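Local coordinates for cytoplasmic protein (Cryptococcus neoformans var. grubii serotype A, PDB 7LPO) that probably hydrolyses steryl beta-glucosides, as a sterylglucosidase of glycoside hydrolase family 5, at residues V398-D403 with Q428-R433. Sequence-based numbering, arbitrary orientation.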
ATOM      1  N   VAL A 398     -21.867  -4.219  15.495  1.00 32.06           N
ATOM      2  CA  VAL A 398     -21.382  -3.321  14.450  1.00 27.44           C
ATOM      3  C   VAL A 398     -20.429  -4.052  13.509  1.00 23.52           C
ATOM      4  O   VAL A 398     -19.779  -5.038  13.862  1.00 22.97           O
ATOM      5  CB  VAL A 398     -20.688  -2.067  15.034  1.00 26.93           C
ATOM      6  CG1 VAL A 398     -21.666  -1.221  15.849  1.00 28.15           C
ATOM      7  CG2 VAL A 398     -19.476  -2.479  15.866  1.00 25.95           C
ATOM      8  N   ASP A 399     -20.328  -3.522  12.294  1.00 24.11           N
ATOM      9  CA  ASP A 399     -19.411  -3.992  11.259  1.00 22.69           C
ATOM     10  C   ASP A 399     -18.568  -2.795  10.840  1.00 19.46           C
ATOM     11  O   ASP A 399     -19.091  -1.846  10.249  1.00 18.62           O
ATOM     12  CB  ASP A 399     -20.183  -4.563  10.071  1.00 29.56           C
ATOM     13  CG  ASP A 399     -19.278  -5.154   9.008  1.00 39.14           C
ATOM     14  OD1 ASP A 399     -18.161  -4.630   8.801  1.00 43.02           O
ATOM     15  OD2 ASP A 399     -19.690  -6.149   8.370  1.00 43.69           O
ATOM     16  N   PHE A 400     -17.268  -2.840  11.135  1.00 20.40           N
ATOM     17  CA  PHE A 400     -16.417  -1.691  10.842  1.00 19.47           C
ATOM     18  C   PHE A 400     -16.501  -1.302   9.372  1.00 18.57           C
ATOM     19  O   PHE A 400     -16.629  -0.117   9.041  1.00 18.55           O
ATOM     20  CB  PHE A 400     -14.966  -1.990  11.221  1.00 18.73           C
ATOM     21  CG  PHE A 400     -13.986  -0.971  10.707  1.00 16.99           C
ATOM     22  CD1 PHE A 400     -13.967   0.300  11.226  1.00 18.39           C
ATOM     23  CD2 PHE A 400     -13.106  -1.283   9.691  1.00 18.00           C
ATOM     24  CE1 PHE A 400     -13.077   1.247  10.758  1.00 18.39           C
ATOM     25  CE2 PHE A 400     -12.224  -0.346   9.212  1.00 18.07           C
ATOM     26  CZ  PHE A 400     -12.215   0.931   9.751  1.00 18.46           C
ATOM     27  N   VAL A 401     -16.446  -2.289   8.476  1.00 17.19           N
ATOM     28  CA  VAL A 401     -16.342  -1.989   7.052  1.00 19.86           C
ATOM     29  C   VAL A 401     -17.654  -1.435   6.517  1.00 22.09           C
ATOM     30  O   VAL A 401     -17.656  -0.471   5.741  1.00 22.97           O
ATOM     31  CB  VAL A 401     -15.906  -3.238   6.263  1.00 18.68           C
ATOM     32  CG1 VAL A 401     -16.004  -2.975   4.772  1.00 19.39           C
ATOM     33  CG2 VAL A 401     -14.501  -3.635   6.635  1.00 18.39           C
ATOM     34  N   ASP A 402     -18.786  -2.025   6.912  1.00 27.22           N
ATOM     35  CA  ASP A 402     -20.062  -1.588   6.349  1.00 29.78           C
ATOM     36  C   ASP A 402     -20.598  -0.333   7.026  1.00 27.12           C
ATOM     37  O   ASP A 402     -21.252   0.487   6.375  1.00 31.71           O
ATOM     38  CB  ASP A 402     -21.131  -2.684   6.457  1.00 35.93           C
ATOM     39  CG  ASP A 402     -20.667  -4.025   5.936  1.00 45.32           C
ATOM     40  OD1 ASP A 402     -19.800  -4.067   5.031  1.00 48.00           O
ATOM     41  OD2 ASP A 402     -21.185  -5.051   6.435  1.00 49.67           O
ATOM     42  N   ASP A 403     -20.364  -0.173   8.324  1.00 20.69           N
ATOM     43  CA  ASP A 403     -21.016   0.892   9.072  1.00 21.41           C
ATOM     44  C   ASP A 403     -20.189   2.165   9.174  1.00 21.84           C
ATOM     45  O   ASP A 403     -20.768   3.244   9.343  1.00 23.91           O
ATOM     46  CB  ASP A 403     -21.348   0.423  10.487  1.00 25.91           C
ATOM     47  CG  ASP A 403     -22.250  -0.791  10.499  1.00 31.87           C
ATOM     48  OD1 ASP A 403     -22.996  -0.979   9.510  1.00 34.23           O
ATOM     49  OD2 ASP A 403     -22.201  -1.559  11.489  1.00 32.87           O
ATOM     50  N   GLN A 428      -9.995   0.484  -1.855  1.00 16.61           N
ATOM     51  CA  GLN A 428      -9.082  -0.267  -1.001  1.00 17.40           C
ATOM     52  C   GLN A 428      -9.798  -0.494   0.320  1.00 18.17           C
ATOM     53  O   GLN A 428      -9.747   0.347   1.219  1.00 18.49           O
ATOM     54  CB  GLN A 428      -7.768   0.473  -0.782  1.00 19.03           C
ATOM     55  CG  GLN A 428      -6.660  -0.411  -0.228  1.00 19.56           C
ATOM     56  CD  GLN A 428      -5.556   0.395   0.431  1.00 19.73           C
ATOM     57  OE1 GLN A 428      -5.024   0.010   1.472  1.00 19.36           O
ATOM     58  NE2 GLN A 428      -5.198   1.513  -0.183  1.00 19.25           N
ATOM     59  N   ALA A 429     -10.476  -1.635   0.425  1.00 21.42           N
ATOM     60  CA  ALA A 429     -11.084  -2.030   1.681  1.00 23.55           C
ATOM     61  C   ALA A 429     -10.007  -2.183   2.749  1.00 20.81           C
ATOM     62  O   ALA A 429      -8.825  -2.338   2.432  1.00 18.80           O
ATOM     63  CB  ALA A 429     -11.847  -3.343   1.517  1.00 26.55           C
ATOM     64  N   PRO A 430     -10.391  -2.128   4.023  1.00 19.79           N
ATOM     65  CA  PRO A 430      -9.411  -2.357   5.092  1.00 20.44           C
ATOM     66  C   PRO A 430      -8.701  -3.698   4.942  1.00 20.60           C
ATOM     67  O   PRO A 430      -9.259  -4.681   4.454  1.00 18.36           O
ATOM     68  CB  PRO A 430     -10.261  -2.310   6.366  1.00 21.31           C
ATOM     69  CG  PRO A 430     -11.432  -1.425   5.995  1.00 19.99           C
ATOM     70  CD  PRO A 430     -11.707  -1.713   4.541  1.00 18.44           C
ATOM     71  N   VAL A 431      -7.445  -3.718   5.383  1.00 22.19           N
ATOM     72  CA  VAL A 431      -6.584  -4.880   5.218  1.00 24.99           C
ATOM     73  C   VAL A 431      -7.296  -6.133   5.696  1.00 26.06           C
ATOM     74  O   VAL A 431      -7.923  -6.145   6.759  1.00 25.83           O
ATOM     75  CB  VAL A 431      -5.267  -4.655   5.983  1.00 28.72           C
ATOM     76  CG1 VAL A 431      -4.527  -5.956   6.190  1.00 31.27           C
ATOM     77  CG2 VAL A 431      -4.381  -3.665   5.244  1.00 29.61           C
ATOM     78  N   LEU A 432      -7.200  -7.192   4.890  1.00 29.56           N
ATOM     79  CA  LEU A 432      -7.685  -8.533   5.193  1.00 31.48           C
ATOM     80  C   LEU A 432      -9.198  -8.616   5.321  1.00 28.85           C
ATOM     81  O   LEU A 432      -9.714  -9.610   5.842  1.00 27.98           O
ATOM     82  CB  LEU A 432      -7.029  -9.069   6.472  1.00 33.46           C
ATOM     83  CG  LEU A 432      -5.524  -9.347   6.367  1.00 32.79           C
ATOM     84  CD1 LEU A 432      -4.963  -9.754   7.726  1.00 31.29           C
ATOM     85  CD2 LEU A 432      -5.228 -10.416   5.314  1.00 32.52           C
ATOM     86  N   ARG A 433      -9.926  -7.604   4.866  1.00 27.71           N
ATOM     87  CA  ARG A 433     -11.381  -7.620   4.874  1.00 29.40           C
ATOM     88  C   ARG A 433     -11.894  -7.592   3.438  1.00 28.61           C
ATOM     89  O   ARG A 433     -11.239  -7.067   2.532  1.00 28.16           O
ATOM     90  CB  ARG A 433     -11.954  -6.418   5.656  1.00 30.95           C
ATOM     91  CG  ARG A 433     -11.348  -6.178   7.050  1.00 31.04           C
ATOM     92  CD  ARG A 433     -11.795  -7.231   8.059  1.00 34.26           C
ATOM     93  NE  ARG A 433     -11.815  -6.706   9.425  1.00 38.79           N
ATOM     94  CZ  ARG A 433     -11.452  -7.395  10.508  1.00 43.93           C
ATOM     95  NH1 ARG A 433     -11.032  -8.660  10.405  1.00 47.32           N
ATOM     96  NH2 ARG A 433     -11.509  -6.818  11.705  1.00 44.01           N
TER
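The edge of the Phe-400 ring meets the pyrrolidine of Pro-430: CE2 lies 3.5 Å from Pro-430 CG, which sits near the ring plane, and Pro-430 CB also comes in at this edge, in plane. The ring is thus met at its rim and not stacked on the proline; with Phe-216, outside the two segments, it makes an edge-to-face pair. CG of Phe-400 stands anti to the backbone N (chi1 169°), which sets the ring's CE2 edge against the proline. Beside it, Val-401 uses one branch for two neighbours: its CG2 packs 3.8 Å from Pro-430 CG and 3.9 Å from Arg-433 CB, so that one methyl touches both the proline ring and the base of the arginine side chain. No hydrogen bond crosses the contact. The packing joins the first turn of helix 400-419 to the loop that follows strand 424-427, a strand of the parallel set in the TIM-barrel fold of glycoside hydrolase family 5. Pro-430 to Arg-433 form a type II beta turn, closed by the Arg-433 N to Pro-430 O bond (3.0 Å); the CB atoms of its first and last residues both point toward the helix segment. A bend at chi2 (-72°) comes just past the CB and CG of Arg-433 that lie against Val-401, and the guanidinium NH2 is salt-bridged to Glu-274. Asp-399 is the N-cap of the helix, its OD1 accepting weak bonds from Val-401 N (2.9 Å) and Asp-402 N. Its own N donates nearly straight to Asp-403 OD2 (2.8 Å, 169°), reaching that oxygen from above the carboxylate plane.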